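Diguanylate cyclase (Pseudomonas aeruginosa, PDB 5M3C) is a bacterial signalling protein of the diguanylate cyclase family that joins a GGDEF domain to an EAL domain and binds calcium ions and guanosine-5'-triphosphate. Local coordinates at residues L15-R20 with E85-L90; V102-L107 with S159-Y164; L237-G242 with A271-G276; P265-L270 with Q299-E304. All blocks are in the same frame, centred on the assembly; numbering follows the deposited sequence.

Contact 1: residues L15-R20 with E85-L90; sequences LLFESR and EFIILL
Phe17 of helix 14-31 lays one face of its ring on Ile87 of strand 85-90 and also touches Leu89, joining an outer helix to the central sheet of the GGDEF domain; the strand opens with Glu85 and Phe86, the last two letters of the GGDEF signature. From CB, which points at the strand, the chain turns with CG anti to the backbone N (chi1 173°), which brings the ring against Ile87. At its near end, Phe17 CG lies 3.8 Å from Ile87 CG2. That methyl stands almost exactly on the ring normal, a CH-pi contact with Ile87 CG2 3.4 Å from the Phe17 centroid. Farther out, CE2 comes beside Ile87 CD1, and at the tip CZ meets Ile87 CG1 at 3.6 Å. A branched isoleucine suits the place, since its two arms reach both the middle and the tip of the ring, while a flat phenylalanine fills the space between helix and sheet without polar atoms. Ala79 of the adjoining antiparallel strand 77-82 also touches Phe17, and Val143 of helix 139-155 meets Ile87. Phe17 CE1 has the backbone carbon of Ile88 near the ring plane and, obliquely, Leu89 CB at 3.7 Å.

Contact 2: residues V102-L107 with S159-Y164; sequences VARKLL and SRIEYY
Leu107 and Ile161 run past each other in opposite directions, and their branches make the heart of the contact: Leu107 CD1 lies 3.4 Å from Ile161 CG1. The CD1 methyl of Ile161 goes on to the helix surface, where it meets Ala103 CB at 3.6 Å and passes beside the Ala103 carbonyl oxygen. Small alanine suits this point because it lets the isoleucine tip reach the helix backbone itself. With CG1 beside its own backbone N (chi1 -67°), Ile161 sends the longer arm between Ala103 and Leu107, which lie one helical turn apart. More loosely, the Arg104 guanidinium turns one face to the same methyl, while its charge is paired with Glu100.

Further out, helix 96-108 lies across one face of the GGDEF sheet, reaching strand 161-163, Ile129 of strand 119-132, and strand 85-90; it runs roughly antiparallel to strand 161-163 (154°). The start of the second segment is held by Ser159 N, which bonds to Asp43. Arg160 points away from the helix and grips Glu162 OE2 side-on, with NE at 2.9 Å and NH2 at 2.8 Å; Arg156 adds a further salt bridge to that oxygen. Glu162 thus takes up charge from Arg160 and Arg156 away from the helix, and the join between helix and strand rests on apolar shape, probably dispersion and exclusion of water, without directional bonds.

Contact 3: residues L237-G242 with A271-G276; sequences LILPLG and AGAQLG
Ile238 and Ala271 lead the apolar part of this contact, with Ile238 CG1 3.7 Å from Ala271 CB. The isoleucine forks over the second segment: CG1 and CD1 lie against Ala271, and CG2 leans toward Ala273 CB at 4.1 Å. Leu239, the next residue on the helix, reaches Ala273 as well. Although its CB does not aim at the second segment, the CD2 methyl comes to 4.0 Å from Ala273 CB and rests beside the Ala273 carbonyl and the Gln274 N. Alanines fit here because their short side chains let two bulky residues settle close to the backbone of residues 271-274.

These are parts of the EAL domain, whose fold is a barrel related to the TIM barrel. Helix 238-259 leads into strand 266-269, and the short helix 272-276, held by few good backbone bonds, follows that strand. The axes of segments 238-242 and 272-276 are almost perpendicular (-89°) and come within 9.2 Å. Around the crossing, Ile229 of helix 225-234 also touches Ile238, and Gln277 touches Leu239.

The polar part belongs to Gln274, whose extended side chain carries its amide onto Gly242. Having no side chain, Gly242 offers a bare CA, and Gln274 OE1 lies 3.4 Å from Gly242 CA, with NE2 at a similar distance. The oxygen also turns back to its own segment, accepting Ala271 N at 3.2 Å. That donor stands above the carbonyl plane, 44° out of it, and the N-H...O angle is 138°. The bond ties the amide end of Gln274 to the residue that precedes the short helix.

Contact 4: residues P265-L270 with Q299-E304; sequences PLSVNL and QLEITE. With CA (calcium ion), chain H.
Asn269 OD1 and Glu301 OE1 come together on one calcium ion, the asparagine oxygen 2.6 Å and the glutamate oxygen 2.1 Å from the metal. The two oxygens lie 2.8 Å apart; both act as ligands, and the positive ion probably makes up for their mutual repulsion. The side chains cross obliquely, with the amide and carboxylate planes 63° apart, and Glu210 and Asp331 provide the other protein ligands. Extended beyond CG (chi2 179°), Glu301 presents OE1 to the metal and OE2 to Lys352, its salt-bridge partner. Ser267 sits next to it on the same face of the sheet, its hydroxyl bonded to Lys198. Small and polar, serine suits a spot between charged groups.

The strands that carry these residues run parallel, pairing Ser267 with Gln299 and Asn269 with Glu301. Four backbone bonds join them: Val268 N to Gln299 O, Glu301 N to Val268 O and Leu270 N to Glu301 O are each 2.8 Å, as is Gln299 N to Leu266 O. On the opposite face Val268 and Leu300 are apolar and pack on helix 238-259, while Leu270 CD2 lies 4.2 Å from Leu300 CD1. Metal ligands on one face and apolar residues, Val268 and Leu300, on the other, carried on neighbouring parallel strands, are characteristic of the barrel of an EAL domain, whose signature glutamate, Glu210, shares this calcium site.

How the contacts relate
The four contacts fall into two pairs, one in each domain. Contacts 1 and 2 lie in the GGDEF domain, centres 17 Å apart, and both reach the same sheet; helix 96-108 is the next element after strand 85-90, and Ile88 and Leu90 pack on Leu106 and Val102. Contacts 3 and 4 share the EAL barrel, centres 13 Å apart. Their segments alternate along the chain, strand 266-269 of contact 4 preceding helix 272-276 of contact 3, and Leu275 touches both Leu270 and Ile302. Contacts 1 and 4 are farthest apart, about 51 Å between centres. Each domain has its own calcium ion; contact 4 holds ligands of one, while contacts 1 and 2 lie about 13 and 12 Å, side chain to ion, from the other.

Contact 1: residues L15-R20 with E85-L90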
# COMPACT_ATOMS: atom_id res chain seq x y z
N LEU B 15 12.08 25.56 37.49
CA LEU B 15 11.94 26.61 38.49
C LEU B 15 12.24 27.97 37.87
O LEU B 15 11.45 28.90 38.00
CB LEU B 15 12.85 26.35 39.69
CG LEU B 15 12.45 25.16 40.59
CD1 LEU B 15 13.35 25.10 41.82
CD2 LEU B 15 10.99 25.24 41.01
N LEU B 16 13.37 28.07 37.18
CA LEU B 16 13.77 29.32 36.54
C LEU B 16 12.79 29.71 35.45
O LEU B 16 12.46 30.89 35.27
CB LEU B 16 15.18 29.21 35.96
CG LEU B 16 15.68 30.44 35.20
CD1 LEU B 16 15.46 31.71 36.02
CD2 LEU B 16 17.15 30.29 34.84
N PHE B 17 12.32 28.71 34.70
CA PHE B 17 11.32 28.92 33.67
C PHE B 17 10.04 29.51 34.25
O PHE B 17 9.45 30.43 33.68
CB PHE B 17 11.01 27.58 32.98
CG PHE B 17 9.86 27.65 32.02
CD1 PHE B 17 10.05 28.14 30.74
CD2 PHE B 17 8.61 27.21 32.39
CE1 PHE B 17 8.99 28.20 29.85
CE2 PHE B 17 7.55 27.27 31.50
CZ PHE B 17 7.74 27.76 30.23
N GLU B 18 9.62 28.97 35.40
CA GLU B 18 8.39 29.40 36.06
C GLU B 18 8.39 30.89 36.42
O GLU B 18 7.39 31.58 36.22
CB GLU B 18 8.12 28.54 37.30
CG GLU B 18 7.54 27.17 36.99
CD GLU B 18 7.22 26.36 38.23
OE1 GLU B 18 7.05 26.95 39.32
OE2 GLU B 18 7.13 25.12 38.11
N SER B 19 9.51 31.37 36.96
CA SER B 19 9.61 32.77 37.37
C SER B 19 9.53 33.67 36.14
O SER B 19 8.87 34.72 36.16
CB SER B 19 10.92 33.04 38.13
OG SER B 19 12.00 33.21 37.24
N ARG B 20 10.20 33.25 35.07
CA ARG B 20 10.22 34.02 33.83
C ARG B 20 8.86 33.97 33.13
O ARG B 20 8.50 34.90 32.41
CB ARG B 20 11.33 33.52 32.90
CG ARG B 20 12.68 34.11 33.26
CD ARG B 20 13.83 33.16 33.01
NE ARG B 20 14.33 33.24 31.64
CZ ARG B 20 15.58 32.96 31.29
NH1 ARG B 20 16.47 32.59 32.20
NH2 ARG B 20 15.94 33.06 30.02
N GLU B 85 11.52 16.13 27.83
CA GLU B 85 10.54 17.19 27.62
C GLU B 85 11.16 18.56 27.78
O GLU B 85 11.82 18.85 28.78
CB GLU B 85 9.37 17.03 28.60
CG GLU B 85 8.44 15.88 28.29
CD GLU B 85 7.35 15.71 29.33
OE1 GLU B 85 7.63 15.95 30.52
OE2 GLU B 85 6.22 15.33 28.95
N PHE B 86 10.96 19.41 26.78
CA PHE B 86 11.41 20.79 26.81
C PHE B 86 10.20 21.71 26.78
O PHE B 86 9.16 21.36 26.21
CB PHE B 86 12.31 21.09 25.61
CG PHE B 86 13.50 20.20 25.51
CD1 PHE B 86 13.41 18.96 24.89
CD2 PHE B 86 14.72 20.58 26.04
CE1 PHE B 86 14.51 18.13 24.80
CE2 PHE B 86 15.82 19.76 25.96
CZ PHE B 86 15.72 18.53 25.33
N ILE B 87 10.33 22.87 27.40
CA ILE B 87 9.25 23.85 27.42
C ILE B 87 9.79 25.21 27.02
O ILE B 87 10.92 25.57 27.35
CB ILE B 87 8.58 23.90 28.81
CG1 ILE B 87 7.22 24.58 28.70
CG2 ILE B 87 9.48 24.60 29.82
CD1 ILE B 87 6.25 24.17 29.79
N ILE B 88 8.97 25.96 26.29
CA ILE B 88 9.41 27.20 25.68
C ILE B 88 8.42 28.33 25.93
O ILE B 88 7.21 28.10 26.00
CB ILE B 88 9.58 27.02 24.16
CG1 ILE B 88 10.65 25.96 23.88
CG2 ILE B 88 9.96 28.33 23.50
CD1 ILE B 88 10.71 25.52 22.44
N LEU B 89 8.94 29.54 26.05
CA LEU B 89 8.13 30.72 26.33
C LEU B 89 8.39 31.79 25.28
O LEU B 89 9.54 32.09 24.95
CB LEU B 89 8.45 31.24 27.74
CG LEU B 89 7.69 32.43 28.35
CD1 LEU B 89 8.47 33.73 28.18
CD2 LEU B 89 6.28 32.57 27.80
N LEU B 90 7.31 32.33 24.73
CA LEU B 90 7.38 33.43 23.78
C LEU B 90 6.65 34.63 24.37
O LEU B 90 5.43 34.75 24.25
CB LEU B 90 6.76 33.02 22.44
CG LEU B 90 7.31 31.72 21.83
CD1 LEU B 90 6.53 31.36 20.58
CD2 LEU B 90 8.79 31.83 21.52

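Contact 2: residues V102-L107 with S159-Y164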
# COMPACT_ATOMS: atom_id res chain seq x y z
N VAL B 102 6.47 30.56 14.77
CA VAL B 102 7.61 30.16 15.60
C VAL B 102 7.57 28.67 15.91
O VAL B 102 8.61 28.02 16.03
CB VAL B 102 7.67 30.96 16.92
CG1 VAL B 102 8.85 30.51 17.76
CG2 VAL B 102 7.76 32.45 16.63
N ALA B 103 6.36 28.12 16.05
CA ALA B 103 6.21 26.70 16.31
C ALA B 103 6.89 25.85 15.23
O ALA B 103 7.60 24.89 15.53
CB ALA B 103 4.73 26.34 16.41
N ARG B 104 6.66 26.22 13.96
CA ARG B 104 7.17 25.44 12.83
C ARG B 104 8.68 25.51 12.74
O ARG B 104 9.35 24.50 12.51
CB ARG B 104 6.54 25.92 11.52
CG ARG B 104 5.05 26.21 11.60
CD ARG B 104 4.33 25.84 10.32
NE ARG B 104 4.03 24.41 10.26
CZ ARG B 104 2.91 23.86 10.74
NH1 ARG B 104 1.97 24.61 11.30
NH2 ARG B 104 2.74 22.55 10.65
N LYS B 105 9.23 26.70 12.91
CA LYS B 105 10.67 26.87 13.04
C LYS B 105 11.23 25.73 13.88
O LYS B 105 12.18 25.04 13.48
CB LYS B 105 11.01 28.20 13.71
CG LYS B 105 11.53 29.28 12.77
CD LYS B 105 13.05 29.26 12.68
N LEU B 106 10.64 25.55 15.06
CA LEU B 106 11.12 24.56 16.03
C LEU B 106 10.93 23.14 15.52
O LEU B 106 11.75 22.26 15.82
CB LEU B 106 10.41 24.75 17.37
CG LEU B 106 10.69 26.09 18.07
CD1 LEU B 106 9.61 26.38 19.11
CD2 LEU B 106 12.07 26.09 18.71
N LEU B 107 9.87 22.90 14.76
CA LEU B 107 9.68 21.61 14.11
C LEU B 107 10.79 21.33 13.11
O LEU B 107 11.46 20.30 13.19
CB LEU B 107 8.34 21.54 13.39
CG LEU B 107 7.27 20.66 14.04
CD1 LEU B 107 6.07 20.53 13.11
CD2 LEU B 107 7.83 19.29 14.37
N SER B 159 5.61 14.09 15.11
CA SER B 159 6.36 15.05 14.32
C SER B 159 5.42 16.15 13.83
O SER B 159 5.54 16.63 12.71
CB SER B 159 7.04 14.35 13.15
OG SER B 159 7.97 15.21 12.50
N ARG B 160 4.47 16.52 14.69
CA ARG B 160 3.44 17.49 14.33
C ARG B 160 3.25 18.53 15.43
O ARG B 160 3.85 18.43 16.51
CB ARG B 160 2.11 16.78 14.06
CG ARG B 160 1.51 16.11 15.29
CD ARG B 160 0.19 15.42 14.98
NE ARG B 160 -0.81 16.35 14.48
CZ ARG B 160 -1.22 16.41 13.21
NH1 ARG B 160 -0.73 15.57 12.31
NH2 ARG B 160 -2.14 17.29 12.85
N ILE B 161 2.42 19.53 15.16
CA ILE B 161 2.13 20.60 16.10
C ILE B 161 0.63 20.65 16.37
O ILE B 161 -0.17 20.42 15.47
CB ILE B 161 2.60 21.96 15.55
CG1 ILE B 161 4.13 21.97 15.46
CG2 ILE B 161 2.12 23.10 16.42
CD1 ILE B 161 4.70 23.19 14.75
N GLU B 162 0.25 20.93 17.62
CA GLU B 162 -1.16 21.07 17.95
C GLU B 162 -1.43 22.22 18.91
O GLU B 162 -0.64 22.49 19.82
CB GLU B 162 -1.70 19.77 18.56
CG GLU B 162 -1.80 18.62 17.57
CD GLU B 162 -2.86 18.85 16.50
OE1 GLU B 162 -3.94 19.40 16.83
OE2 GLU B 162 -2.62 18.48 15.34
N TYR B 163 -2.55 22.91 18.69
CA TYR B 163 -2.98 23.98 19.58
C TYR B 163 -3.91 23.43 20.66
O TYR B 163 -4.52 22.38 20.49
CB TYR B 163 -3.70 25.08 18.79
CG TYR B 163 -2.75 26.03 18.11
CD1 TYR B 163 -2.29 25.78 16.83
CD2 TYR B 163 -2.30 27.18 18.76
CE1 TYR B 163 -1.42 26.65 16.20
CE2 TYR B 163 -1.43 28.05 18.14
CZ TYR B 163 -0.99 27.78 16.86
OH TYR B 163 -0.12 28.64 16.23
N TYR B 164 -3.99 24.16 21.76
CA TYR B 164 -4.84 23.76 22.87
C TYR B 164 -6.31 23.94 22.50
O TYR B 164 -6.65 24.81 21.70
CB TYR B 164 -4.52 24.58 24.12
CG TYR B 164 -5.45 24.29 25.28
CD1 TYR B 164 -5.41 23.06 25.93
CD2 TYR B 164 -6.36 25.23 25.71
CE1 TYR B 164 -6.26 22.79 26.99
CE2 TYR B 164 -7.22 24.97 26.77
CZ TYR B 164 -7.16 23.74 27.40
OH TYR B 164 -8.01 23.47 28.45

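Contact 3: residues L237-G242 with A271-G276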
# COMPACT_ATOMS: atom_id res chain seq x y z
N LEU B 237 0.55 -3.04 24.21
CA LEU B 237 -0.12 -4.07 24.99
C LEU B 237 -0.77 -5.12 24.09
O LEU B 237 -1.40 -6.05 24.58
CB LEU B 237 -1.17 -3.46 25.91
CG LEU B 237 -0.62 -2.63 27.07
CD1 LEU B 237 -1.74 -1.95 27.84
CD2 LEU B 237 0.22 -3.49 28.00
N ILE B 238 -0.59 -4.96 22.78
CA ILE B 238 -1.23 -5.84 21.81
C ILE B 238 -0.66 -7.26 21.88
O ILE B 238 -1.40 -8.24 21.77
CB ILE B 238 -1.10 -5.30 20.37
CG1 ILE B 238 -1.97 -6.10 19.41
CG2 ILE B 238 0.35 -5.32 19.91
CD1 ILE B 238 -3.46 -5.98 19.67
N LEU B 239 0.65 -7.38 22.08
CA LEU B 239 1.28 -8.69 22.19
C LEU B 239 0.77 -9.42 23.43
O LEU B 239 0.35 -10.57 23.34
CB LEU B 239 2.81 -8.57 22.20
CG LEU B 239 3.43 -8.03 20.91
CD1 LEU B 239 4.95 -7.99 21.01
CD2 LEU B 239 3.00 -8.85 19.70
N PRO B 240 0.80 -8.75 24.60
CA PRO B 240 0.19 -9.32 25.80
C PRO B 240 -1.29 -9.64 25.61
O PRO B 240 -1.78 -10.66 26.11
CB PRO B 240 0.36 -8.21 26.85
CG PRO B 240 1.51 -7.40 26.37
CD PRO B 240 1.48 -7.47 24.87
N LEU B 241 -2.00 -8.77 24.89
CA LEU B 241 -3.42 -8.96 24.63
C LEU B 241 -3.65 -10.20 23.78
O LEU B 241 -4.46 -11.07 24.13
CB LEU B 241 -4.00 -7.74 23.92
CG LEU B 241 -5.49 -7.78 23.59
CD1 LEU B 241 -6.33 -7.86 24.85
CD2 LEU B 241 -5.89 -6.55 22.78
N GLY B 242 -2.94 -10.29 22.66
CA GLY B 242 -3.08 -11.40 21.73
C GLY B 242 -2.77 -12.74 22.38
O GLY B 242 -3.47 -13.73 22.16
N ALA B 271 -3.86 -10.19 15.53
CA ALA B 271 -3.32 -8.86 15.26
C ALA B 271 -2.05 -8.95 14.43
O ALA B 271 -1.31 -9.93 14.52
CB ALA B 271 -3.04 -8.14 16.57
N GLY B 272 -1.80 -7.93 13.62
CA GLY B 272 -0.64 -7.92 12.74
C GLY B 272 0.67 -8.20 13.46
O GLY B 272 1.49 -8.98 12.99
N ALA B 273 0.86 -7.55 14.60
CA ALA B 273 2.12 -7.63 15.34
C ALA B 273 2.37 -9.03 15.89
O ALA B 273 3.53 -9.46 15.99
CB ALA B 273 2.14 -6.60 16.46
N GLN B 274 1.31 -9.74 16.26
CA GLN B 274 1.45 -11.11 16.76
C GLN B 274 2.16 -11.98 15.74
O GLN B 274 2.89 -12.91 16.10
CB GLN B 274 0.08 -11.72 17.05
CG GLN B 274 -0.66 -11.09 18.22
CD GLN B 274 -1.93 -11.84 18.56
OE1 GLN B 274 -3.04 -11.33 18.38
NE2 GLN B 274 -1.78 -13.07 19.04
N LEU B 275 1.95 -11.69 14.46
CA LEU B 275 2.58 -12.45 13.39
C LEU B 275 4.07 -12.15 13.36
O LEU B 275 4.88 -12.98 12.95
CB LEU B 275 1.94 -12.11 12.05
CG LEU B 275 1.80 -13.28 11.08
CD1 LEU B 275 0.79 -14.29 11.61
CD2 LEU B 275 1.38 -12.78 9.70
N GLY B 276 4.43 -10.94 13.79
CA GLY B 276 5.82 -10.51 13.85
C GLY B 276 6.61 -11.18 14.97
O GLY B 276 7.84 -11.19 14.94

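Contact 4: residues P265-L270 with Q299-E304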
# COMPACT_ATOMS: atom_id res chain seq x y z
N PRO B 265 -14.44 -25.76 14.10
CA PRO B 265 -13.32 -25.12 14.76
C PRO B 265 -13.67 -23.74 15.33
O PRO B 265 -14.76 -23.22 15.09
CB PRO B 265 -12.26 -25.00 13.65
CG PRO B 265 -12.95 -25.34 12.36
CD PRO B 265 -14.41 -25.55 12.64
N LEU B 266 -12.73 -23.18 16.08
CA LEU B 266 -12.91 -21.88 16.71
C LEU B 266 -11.98 -20.85 16.08
O LEU B 266 -10.77 -21.08 15.95
CB LEU B 266 -12.64 -21.98 18.22
CG LEU B 266 -12.75 -20.70 19.05
CD1 LEU B 266 -14.20 -20.24 19.15
CD2 LEU B 266 -12.17 -20.91 20.43
N SER B 267 -12.54 -19.70 15.70
CA SER B 267 -11.81 -18.67 14.98
C SER B 267 -11.37 -17.57 15.92
O SER B 267 -12.15 -17.11 16.75
CB SER B 267 -12.69 -18.06 13.89
OG SER B 267 -13.36 -19.06 13.15
N VAL B 268 -10.12 -17.13 15.79
CA VAL B 268 -9.63 -16.00 16.56
C VAL B 268 -8.82 -15.05 15.70
O VAL B 268 -7.97 -15.48 14.92
CB VAL B 268 -8.77 -16.46 17.75
CG1 VAL B 268 -8.16 -15.26 18.45
CG2 VAL B 268 -9.61 -17.26 18.73
N ASN B 269 -9.10 -13.75 15.83
CA ASN B 269 -8.36 -12.74 15.09
C ASN B 269 -6.92 -12.66 15.59
O ASN B 269 -6.67 -12.72 16.79
CB ASN B 269 -9.03 -11.37 15.22
CG ASN B 269 -10.37 -11.31 14.52
OD1 ASN B 269 -10.51 -11.73 13.37
ND2 ASN B 269 -11.38 -10.78 15.21
N LEU B 270 -5.99 -12.53 14.65
CA LEU B 270 -4.58 -12.44 14.98
C LEU B 270 -4.04 -11.08 14.56
O LEU B 270 -3.81 -10.84 13.37
CB LEU B 270 -3.80 -13.55 14.28
CG LEU B 270 -2.40 -13.84 14.81
CD1 LEU B 270 -2.46 -14.42 16.21
CD2 LEU B 270 -1.67 -14.78 13.87
N GLN B 299 -8.61 -21.90 14.36
CA GLN B 299 -8.48 -21.08 13.16
C GLN B 299 -8.02 -19.67 13.49
O GLN B 299 -8.56 -19.01 14.39
CB GLN B 299 -9.82 -21.02 12.41
CG GLN B 299 -9.85 -20.01 11.27
CD GLN B 299 -11.16 -20.04 10.50
OE1 GLN B 299 -11.63 -21.10 10.11
NE2 GLN B 299 -11.74 -18.86 10.28
N LEU B 300 -7.02 -19.19 12.75
CA LEU B 300 -6.49 -17.85 12.93
C LEU B 300 -6.94 -16.92 11.81
O LEU B 300 -6.57 -17.11 10.65
CB LEU B 300 -4.96 -17.87 12.99
CG LEU B 300 -4.37 -18.69 14.14
CD1 LEU B 300 -2.86 -18.81 13.98
CD2 LEU B 300 -4.73 -18.08 15.48
N GLU B 301 -7.75 -15.93 12.16
CA GLU B 301 -8.24 -14.96 11.18
C GLU B 301 -7.27 -13.80 11.08
O GLU B 301 -6.82 -13.27 12.09
CB GLU B 301 -9.63 -14.44 11.59
CG GLU B 301 -10.74 -15.48 11.51
CD GLU B 301 -12.09 -14.92 11.93
OE1 GLU B 301 -12.18 -13.70 12.19
OE2 GLU B 301 -13.06 -15.71 12.01
N ILE B 302 -6.95 -13.39 9.86
CA ILE B 302 -6.05 -12.26 9.65
C ILE B 302 -6.67 -11.27 8.67
O ILE B 302 -7.15 -11.66 7.61
CB ILE B 302 -4.68 -12.72 9.13
CG1 ILE B 302 -4.23 -13.98 9.88
CG2 ILE B 302 -3.66 -11.61 9.27
CD1 ILE B 302 -2.81 -14.42 9.58
N THR B 303 -6.64 -10.00 9.04
CA THR B 303 -7.30 -8.96 8.24
C THR B 303 -6.60 -8.78 6.89
O THR B 303 -5.37 -8.72 6.81
CB THR B 303 -7.35 -7.62 9.00
OG1 THR B 303 -8.09 -6.66 8.24
CG2 THR B 303 -5.95 -7.08 9.27
N GLU B 304 -7.41 -8.69 5.83
CA GLU B 304 -6.90 -8.50 4.47
C GLU B 304 -5.91 -7.34 4.41
O GLU B 304 -4.75 -7.51 4.02
CB GLU B 304 -8.06 -8.25 3.50
CG GLU B 304 -7.65 -8.18 2.04
CD GLU B 304 -8.79 -7.75 1.13
OE1 GLU B 304 -8.82 -8.18 -0.04
OE2 GLU B 304 -9.66 -6.98 1.59
CA CA H . -13.02 -11.79 12.63